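PDB 4ATO: endoribonuclease ToxN from Bacillus thuringiensis, which cleaves RNA within A-rich sequences as the toxin of a type III toxin-antitoxin system and is held in check by its RNA pseudoknot antitoxin ToxI. Local coordinates for residues 132-144 and 152-164. Residues are numbered along the deposited sequence; the frame is centred on the assembly and turned at random.
Sequences VEKVYKDVTVQGK and LKGVCCDFPKLEE. With nucleotides of chain B.
The ring of Y136 and the carboxylate of E163 lie almost in one plane, only 11° apart, and Y136 OH donates to the syn lone pair of E163 OE2, 2.6 Å away. Y136 reaches that far because its CG lies anti to the backbone N (chi1 -178°), while E163 comes from the opposite direction on an extended chain. Y51 also bonds to OE2, and N47 to Y136 OH, so a small polar network fixes how both groups are turned.

Behind the hydroxyl, the Y136 ring runs near parallel to that of F159 but slid well aside, with centroids 5.8 Å apart, so there is little true stacking. The methyl CG2 of T140 lies over one face of the Y136 ring, and the T140 hydroxyl OG1 turns back to Y136 O, joining the backbone N of T140 on that carbonyl from the opposite face of its plane. V139 is the apolar wedge: CG1 packs 3.7 Å from F159 CD2, while CG2 lies 3.8 Å from C156 SG. V135 CG2 meets the edge of the F159 ring, and C157 O sits over one face. Farther along, L152 CD1 presses on D138 CB at 3.5 Å, and K153 bends at its last torsion to bring NZ to D138 O in a weak bond. V155 touches U4 of the RNA, chain B.

The C-terminal end of helix 108-139 thus packs against the end of helix 147-155, the turn through C156 and C157, and the start of helix 159-169; segments 132-139 and 159-164 cross at 91°. V135 and F159 pack on strand 78-89 of the toxin's antiparallel sheet.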
ATOM      1  N   VAL A 132      -5.663 -23.218   8.430  1.00 26.38           N
ATOM      2  CA  VAL A 132      -6.164 -24.579   8.178  1.00 30.94           C
ATOM      3  C   VAL A 132      -5.040 -25.566   7.793  1.00 35.70           C
ATOM      4  O   VAL A 132      -5.002 -26.695   8.280  1.00 30.41           O
ATOM      5  CB  VAL A 132      -7.286 -24.586   7.096  1.00 41.04           C
ATOM      6  CG1 VAL A 132      -7.425 -25.961   6.439  1.00 28.71           C
ATOM      7  CG2 VAL A 132      -8.622 -24.119   7.693  1.00 28.80           C
ATOM      8  N   GLU A 133      -4.114 -25.124   6.949  1.00 28.74           N
ATOM      9  CA  GLU A 133      -3.048 -25.994   6.476  1.00 35.77           C
ATOM     10  C   GLU A 133      -2.030 -26.270   7.565  1.00 37.05           C
ATOM     11  O   GLU A 133      -1.579 -27.407   7.716  1.00 37.18           O
ATOM     12  CB  GLU A 133      -2.356 -25.409   5.243  1.00 33.58           C
ATOM     13  CG  GLU A 133      -3.328 -25.059   4.120  1.00 48.18           C
ATOM     14  CD  GLU A 133      -2.634 -24.635   2.837  1.00 59.47           C
ATOM     15  OE1 GLU A 133      -1.507 -24.084   2.901  1.00 67.96           O
ATOM     16  OE2 GLU A 133      -3.223 -24.859   1.759  1.00 55.10           O
ATOM     17  N   LYS A 134      -1.677 -25.238   8.330  1.00 32.39           N
ATOM     18  CA  LYS A 134      -0.694 -25.401   9.399  1.00 38.33           C
ATOM     19  C   LYS A 134      -1.202 -26.367  10.458  1.00 43.63           C
ATOM     20  O   LYS A 134      -0.465 -27.274  10.863  1.00 38.61           O
ATOM     21  CB  LYS A 134      -0.311 -24.059  10.047  1.00 34.12           C
ATOM     22  CG  LYS A 134       0.558 -23.171   9.176  1.00 38.18           C
ATOM     23  CD  LYS A 134       0.870 -21.850   9.878  1.00 39.18           C
ATOM     24  CE  LYS A 134       1.469 -20.817   8.924  1.00 32.64           C
ATOM     25  NZ  LYS A 134       2.649 -21.299   8.153  1.00 44.76           N
ATOM     26  N   VAL A 135      -2.448 -26.195  10.911  1.00 31.44           N
ATOM     27  CA  VAL A 135      -2.907 -27.084  11.985  1.00 34.39           C
ATOM     28  C   VAL A 135      -3.204 -28.508  11.523  1.00 31.35           C
ATOM     29  O   VAL A 135      -2.892 -29.461  12.234  1.00 33.14           O
ATOM     30  CB  VAL A 135      -4.035 -26.502  12.895  1.00 35.72           C
ATOM     31  CG1 VAL A 135      -4.239 -25.030  12.666  1.00 28.13           C
ATOM     32  CG2 VAL A 135      -5.336 -27.300  12.782  1.00 32.33           C
ATOM     33  N   TYR A 136      -3.775 -28.659  10.331  1.00 33.67           N
ATOM     34  CA  TYR A 136      -4.029 -29.992   9.800  1.00 32.46           C
ATOM     35  C   TYR A 136      -2.724 -30.782   9.708  1.00 38.83           C
ATOM     36  O   TYR A 136      -2.667 -31.942  10.095  1.00 34.30           O
ATOM     37  CB  TYR A 136      -4.671 -29.929   8.419  1.00 28.22           C
ATOM     38  CG  TYR A 136      -4.985 -31.305   7.856  1.00 34.45           C
ATOM     39  CD1 TYR A 136      -6.201 -31.910   8.121  1.00 32.81           C
ATOM     40  CD2 TYR A 136      -4.066 -31.993   7.063  1.00 28.21           C
ATOM     41  CE1 TYR A 136      -6.507 -33.151   7.621  1.00 37.27           C
ATOM     42  CE2 TYR A 136      -4.364 -33.251   6.560  1.00 40.27           C
ATOM     43  CZ  TYR A 136      -5.592 -33.822   6.844  1.00 40.19           C
ATOM     44  OH  TYR A 136      -5.929 -35.066   6.354  1.00 35.93           O
ATOM     45  N   LYS A 137      -1.684 -30.140   9.186  1.00 33.09           N
ATOM     46  CA  LYS A 137      -0.373 -30.771   9.080  1.00 38.59           C
ATOM     47  C   LYS A 137       0.129 -31.213  10.450  1.00 42.62           C
ATOM     48  O   LYS A 137       0.517 -32.368  10.636  1.00 35.81           O
ATOM     49  CB  LYS A 137       0.640 -29.809   8.450  1.00 50.43           C
ATOM     50  CG  LYS A 137       1.361 -30.355   7.225  1.00 75.20           C
ATOM     51  CD  LYS A 137       0.408 -30.510   6.038  1.00 91.35           C
ATOM     52  CE  LYS A 137       1.133 -30.989   4.779  1.00 98.85           C
ATOM     53  NZ  LYS A 137       1.716 -32.357   4.928  1.00 99.90           N
ATOM     54  N   ASP A 138       0.113 -30.294  11.413  1.00 40.13           N
ATOM     55  CA  ASP A 138       0.642 -30.598  12.742  1.00 41.86           C
ATOM     56  C   ASP A 138      -0.173 -31.621  13.528  1.00 43.21           C
ATOM     57  O   ASP A 138       0.387 -32.411  14.290  1.00 40.09           O
ATOM     58  CB  ASP A 138       0.831 -29.326  13.562  1.00 40.50           C
ATOM     59  CG  ASP A 138       2.220 -28.755  13.421  1.00 51.89           C
ATOM     60  OD1 ASP A 138       3.073 -29.423  12.801  1.00 60.57           O
ATOM     61  OD2 ASP A 138       2.464 -27.648  13.934  1.00 54.75           O
ATOM     62  N   VAL A 139      -1.489 -31.606  13.360  1.00 38.84           N
ATOM     63  CA  VAL A 139      -2.327 -32.551  14.084  1.00 38.29           C
ATOM     64  C   VAL A 139      -2.099 -33.967  13.554  1.00 40.99           C
ATOM     65  O   VAL A 139      -2.096 -34.932  14.322  1.00 43.90           O
ATOM     66  CB  VAL A 139      -3.826 -32.157  14.039  1.00 40.93           C
ATOM     67  CG1 VAL A 139      -4.723 -33.337  14.429  1.00 41.39           C
ATOM     68  CG2 VAL A 139      -4.084 -30.973  14.960  1.00 42.66           C
ATOM     69  N   THR A 140      -1.872 -34.073  12.248  1.00 38.70           N
ATOM     70  CA  THR A 140      -1.739 -35.367  11.584  1.00 44.22           C
ATOM     71  C   THR A 140      -0.297 -35.871  11.449  1.00 49.40           C
ATOM     72  O   THR A 140      -0.043 -36.796  10.676  1.00 56.78           O
ATOM     73  CB  THR A 140      -2.364 -35.347  10.159  1.00 45.38           C
ATOM     74  OG1 THR A 140      -1.596 -34.492   9.301  1.00 37.19           O
ATOM     75  CG2 THR A 140      -3.810 -34.874  10.189  1.00 38.44           C
ATOM     76  N   VAL A 141       0.647 -35.268  12.142  1.00 47.17           N
ATOM     77  CA  VAL A 141       2.003 -35.747  12.041  1.00 60.91           C
ATOM     78  C   VAL A 141       2.091 -37.018  12.823  1.00 64.83           C
ATOM     79  O   VAL A 141       1.217 -37.338  13.594  1.00 69.09           O
ATOM     80  CB  VAL A 141       3.049 -34.818  12.673  1.00 61.41           C
ATOM     81  CG1 VAL A 141       3.189 -33.528  11.919  1.00 63.04           C
ATOM     82  CG2 VAL A 141       2.776 -34.600  14.142  1.00 59.71           C
ATOM     83  N   GLN A 142       3.179 -37.732  12.611  1.00 70.78           N
ATOM     84  CA  GLN A 142       3.607 -38.769  13.516  1.00 76.84           C
ATOM     85  C   GLN A 142       5.107 -38.878  13.464  1.00 76.10           C
ATOM     86  O   GLN A 142       5.732 -38.411  12.534  1.00 74.82           O
ATOM     87  CB  GLN A 142       2.939 -40.097  13.205  1.00 88.30           C
ATOM     88  CG  GLN A 142       2.693 -40.372  11.740  1.00 94.74           C
ATOM     89  CD  GLN A 142       1.989 -41.692  11.531  1.00102.36           C
ATOM     90  OE1 GLN A 142       2.617 -42.750  11.517  1.00 99.05           O
ATOM     91  NE2 GLN A 142       0.677 -41.642  11.390  1.00103.12           N
ATOM     92  N   GLY A 143       5.686 -39.476  14.485  1.00 76.88           N
ATOM     93  CA  GLY A 143       4.913 -39.982  15.580  1.00 75.15           C
ATOM     94  C   GLY A 143       5.072 -39.164  16.828  1.00 81.22           C
ATOM     95  O   GLY A 143       4.092 -38.811  17.449  1.00 90.82           O
ATOM     96  N   LYS A 144       6.297 -38.860  17.215  1.00 76.93           N
ATOM     97  CA  LYS A 144       6.500 -38.145  18.460  1.00 76.68           C
ATOM     98  C   LYS A 144       6.218 -36.658  18.309  1.00 63.15           C
ATOM     99  O   LYS A 144       6.903 -35.967  17.592  1.00 53.71           O
ATOM    100  CB  LYS A 144       7.906 -38.359  18.993  1.00 84.31           C
ATOM    101  CG  LYS A 144       8.195 -37.555  20.241  1.00 96.34           C
ATOM    102  CD  LYS A 144       9.308 -38.166  21.079  1.00107.25           C
ATOM    103  CE  LYS A 144      10.429 -38.722  20.209  1.00113.76           C
ATOM    104  NZ  LYS A 144      11.210 -39.794  20.889  1.00114.49           N
ATOM    105  N   LEU A 152      -1.848 -28.846  20.029  1.00 28.37           N
ATOM    106  CA  LEU A 152      -2.785 -28.848  18.907  1.00 35.70           C
ATOM    107  C   LEU A 152      -3.646 -30.100  18.934  1.00 38.58           C
ATOM    108  O   LEU A 152      -4.857 -30.017  18.764  1.00 33.85           O
ATOM    109  CB  LEU A 152      -2.054 -28.698  17.558  1.00 26.78           C
ATOM    110  CG  LEU A 152      -1.451 -27.307  17.303  1.00 32.38           C
ATOM    111  CD1 LEU A 152      -0.566 -27.288  16.065  1.00 27.53           C
ATOM    112  CD2 LEU A 152      -2.552 -26.265  17.188  1.00 30.93           C
ATOM    113  N   LYS A 153      -3.023 -31.254  19.169  1.00 44.02           N
ATOM    114  CA  LYS A 153      -3.764 -32.516  19.237  1.00 41.52           C
ATOM    115  C   LYS A 153      -4.825 -32.491  20.319  1.00 37.04           C
ATOM    116  O   LYS A 153      -5.919 -33.026  20.130  1.00 40.39           O
ATOM    117  CB  LYS A 153      -2.827 -33.714  19.451  1.00 36.41           C
ATOM    118  CG  LYS A 153      -2.104 -34.142  18.187  1.00 42.94           C
ATOM    119  CD  LYS A 153      -1.149 -35.302  18.452  1.00 61.82           C
ATOM    120  CE  LYS A 153      -0.393 -35.714  17.192  1.00 67.18           C
ATOM    121  NZ  LYS A 153       0.672 -34.741  16.834  1.00 68.66           N
ATOM    122  N   GLY A 154      -4.500 -31.863  21.447  1.00 36.76           N
ATOM    123  CA  GLY A 154      -5.425 -31.782  22.563  1.00 34.99           C
ATOM    124  C   GLY A 154      -6.626 -30.899  22.262  1.00 39.93           C
ATOM    125  O   GLY A 154      -7.753 -31.225  22.623  1.00 41.74           O
ATOM    126  N   VAL A 155      -6.396 -29.782  21.577  1.00 40.74           N
ATOM    127  CA  VAL A 155      -7.455 -28.797  21.381  1.00 31.49           C
ATOM    128  C   VAL A 155      -8.236 -29.015  20.076  1.00 34.75           C
ATOM    129  O   VAL A 155      -9.294 -28.413  19.884  1.00 33.22           O
ATOM    130  CB  VAL A 155      -6.893 -27.349  21.433  1.00 42.11           C
ATOM    131  CG1 VAL A 155      -6.277 -26.964  20.091  1.00 33.83           C
ATOM    132  CG2 VAL A 155      -7.981 -26.361  21.815  1.00 43.07           C
ATOM    133  N   CYS A 156      -7.724 -29.869  19.186  1.00 32.41           N
ATOM    134  CA  CYS A 156      -8.354 -30.077  17.875  1.00 34.39           C
ATOM    135  C   CYS A 156      -9.076 -31.402  17.788  1.00 40.94           C
ATOM    136  O   CYS A 156      -8.684 -32.375  18.430  1.00 32.92           O
ATOM    137  CB  CYS A 156      -7.328 -30.044  16.745  1.00 28.67           C
ATOM    138  SG  CYS A 156      -6.464 -28.487  16.553  1.00 32.79           S
ATOM    139  N   CYS A 157     -10.126 -31.439  16.973  1.00 33.40           N
ATOM    140  CA  CYS A 157     -10.716 -32.710  16.573  1.00 34.86           C
ATOM    141  C   CYS A 157      -9.649 -33.682  16.024  1.00 43.05           C
ATOM    142  O   CYS A 157      -8.602 -33.270  15.492  1.00 38.22           O
ATOM    143  CB  CYS A 157     -11.767 -32.477  15.491  1.00 28.87           C
ATOM    144  SG  CYS A 157     -13.212 -31.554  16.017  1.00 36.90           S
ATOM    145  N   ASP A 158      -9.930 -34.972  16.159  1.00 44.61           N
ATOM    146  CA  ASP A 158      -9.105 -36.028  15.595  1.00 46.01           C
ATOM    147  C   ASP A 158      -9.446 -36.106  14.110  1.00 45.44           C
ATOM    148  O   ASP A 158     -10.317 -36.877  13.705  1.00 37.39           O
ATOM    149  CB  ASP A 158      -9.432 -37.355  16.294  1.00 46.02           C
ATOM    150  CG  ASP A 158      -8.490 -38.487  15.904  1.00 55.26           C
ATOM    151  OD1 ASP A 158      -7.812 -38.383  14.865  1.00 53.26           O
ATOM    152  OD2 ASP A 158      -8.440 -39.498  16.639  1.00 64.47           O
ATOM    153  N   PHE A 159      -8.780 -35.285  13.303  1.00 38.42           N
ATOM    154  CA  PHE A 159      -9.113 -35.198  11.883  1.00 35.99           C
ATOM    155  C   PHE A 159      -9.092 -36.554  11.171  1.00 43.40           C
ATOM    156  O   PHE A 159     -10.029 -36.859  10.433  1.00 35.86           O
ATOM    157  CB  PHE A 159      -8.220 -34.193  11.145  1.00 35.90           C
ATOM    158  CG  PHE A 159      -8.284 -32.805  11.700  1.00 32.15           C
ATOM    159  CD1 PHE A 159      -9.499 -32.219  11.992  1.00 28.41           C
ATOM    160  CD2 PHE A 159      -7.124 -32.089  11.934  1.00 30.06           C
ATOM    161  CE1 PHE A 159      -9.559 -30.943  12.522  1.00 34.68           C
ATOM    162  CE2 PHE A 159      -7.175 -30.806  12.454  1.00 34.28           C
ATOM    163  CZ  PHE A 159      -8.399 -30.236  12.752  1.00 32.91           C
ATOM    164  N   PRO A 160      -8.030 -37.363  11.377  1.00 47.06           N
ATOM    165  CA  PRO A 160      -7.993 -38.646  10.664  1.00 48.96           C
ATOM    166  C   PRO A 160      -9.168 -39.551  11.006  1.00 49.92           C
ATOM    167  O   PRO A 160      -9.706 -40.219  10.121  1.00 51.41           O
ATOM    168  CB  PRO A 160      -6.688 -39.276  11.157  1.00 48.29           C
ATOM    169  CG  PRO A 160      -5.819 -38.118  11.457  1.00 49.58           C
ATOM    170  CD  PRO A 160      -6.753 -37.106  12.070  1.00 50.25           C
ATOM    171  N   LYS A 161      -9.558 -39.574  12.274  1.00 49.27           N
ATOM    172  CA  LYS A 161     -10.692 -40.391  12.679  1.00 49.34           C
ATOM    173  C   LYS A 161     -11.967 -39.925  11.971  1.00 52.08           C
ATOM    174  O   LYS A 161     -12.728 -40.745  11.459  1.00 48.16           O
ATOM    175  CB  LYS A 161     -10.860 -40.378  14.200  1.00 53.10           C
ATOM    176  CG  LYS A 161     -11.713 -41.519  14.735  1.00 71.51           C
ATOM    177  CD  LYS A 161     -11.628 -41.631  16.255  1.00 82.69           C
ATOM    178  CE  LYS A 161     -12.407 -42.842  16.771  1.00 86.22           C
ATOM    179  NZ  LYS A 161     -12.441 -42.912  18.263  1.00 80.86           N
ATOM    180  N   LEU A 162     -12.183 -38.611  11.916  1.00 42.70           N
ATOM    181  CA  LEU A 162     -13.357 -38.065  11.237  1.00 40.44           C
ATOM    182  C   LEU A 162     -13.340 -38.349   9.731  1.00 45.33           C
ATOM    183  O   LEU A 162     -14.394 -38.516   9.118  1.00 43.79           O
ATOM    184  CB  LEU A 162     -13.494 -36.556  11.486  1.00 37.79           C
ATOM    185  CG  LEU A 162     -13.724 -36.077  12.928  1.00 40.36           C
ATOM    186  CD1 LEU A 162     -14.051 -34.580  12.961  1.00 39.81           C
ATOM    187  CD2 LEU A 162     -14.806 -36.895  13.620  1.00 38.84           C
ATOM    188  N   GLU A 163     -12.150 -38.401   9.133  1.00 41.64           N
ATOM    189  CA  GLU A 163     -12.045 -38.711   7.706  1.00 45.45           C
ATOM    190  C   GLU A 163     -12.472 -40.148   7.423  1.00 46.58           C
ATOM    191  O   GLU A 163     -13.124 -40.425   6.407  1.00 43.80           O
ATOM    192  CB  GLU A 163     -10.625 -38.455   7.176  1.00 38.54           C
ATOM    193  CG  GLU A 163     -10.343 -36.990   6.903  1.00 43.23           C
ATOM    194  CD  GLU A 163      -8.890 -36.720   6.576  1.00 48.54           C
ATOM    195  OE1 GLU A 163      -8.222 -37.640   6.060  1.00 47.60           O
ATOM    196  OE2 GLU A 163      -8.418 -35.589   6.839  1.00 43.17           O
ATOM    197  N   GLU A 164     -12.094 -41.057   8.317  1.00 43.99           N
ATOM    198  CA  GLU A 164     -12.546 -42.442   8.236  1.00 49.84           C
ATOM    199  C   GLU A 164     -14.062 -42.505   8.310  1.00 47.50           C
ATOM    200  O   GLU A 164     -14.695 -43.217   7.544  1.00 49.95           O
ATOM    201  CB  GLU A 164     -11.970 -43.272   9.378  1.00 67.98           C
ATOM    202  CG  GLU A 164     -10.549 -43.743   9.179  1.00 89.07           C
ATOM    203  CD  GLU A 164     -10.171 -44.822  10.175  1.00107.24           C
ATOM    204  OE1 GLU A 164     -11.084 -45.354  10.848  1.00108.20           O
ATOM    205  OE2 GLU A 164      -8.966 -45.134  10.288  1.00113.72           O
TER
ATOM    206  P     U B   4      -8.775 -23.572  28.277  1.00 38.86           P
ATOM    207  OP1   U B   4      -7.793 -23.424  29.375  1.00 42.25           O
ATOM    208  OP2   U B   4      -9.946 -22.659  28.240  1.00 41.02           O
ATOM    209  O5'   U B   4      -8.018 -23.542  26.878  1.00 39.08           O
ATOM    210  C5'   U B   4      -6.767 -24.190  26.718  1.00 27.67           C
ATOM    211  C4'   U B   4      -6.007 -23.638  25.542  1.00 35.60           C
ATOM    212  O4'   U B   4      -6.764 -23.883  24.328  1.00 37.72           O
ATOM    213  C3'   U B   4      -5.739 -22.134  25.578  1.00 32.81           C
ATOM    214  O3'   U B   4      -4.483 -21.882  24.945  1.00 29.87           O
ATOM    215  C2'   U B   4      -6.875 -21.574  24.709  1.00 32.36           C
ATOM    216  O2'   U B   4      -6.611 -20.312  24.131  1.00 28.84           O
ATOM    217  C1'   U B   4      -6.996 -22.659  23.653  1.00 28.81           C
ATOM    218  N1    U B   4      -8.315 -22.741  22.998  1.00 29.46           N
ATOM    219  C2    U B   4      -8.363 -22.363  21.675  1.00 27.36           C
ATOM    220  O2    U B   4      -7.389 -21.924  21.098  1.00 35.29           O
ATOM    221  N3    U B   4      -9.590 -22.486  21.071  1.00 32.58           N
ATOM    222  C4    U B   4     -10.748 -22.964  21.647  1.00 42.00           C
ATOM    223  O4    U B   4     -11.775 -23.022  20.969  1.00 39.13           O
ATOM    224  C5    U B   4     -10.618 -23.357  23.021  1.00 36.58           C
ATOM    225  C6    U B   4      -9.428 -23.243  23.630  1.00 33.21           C
TER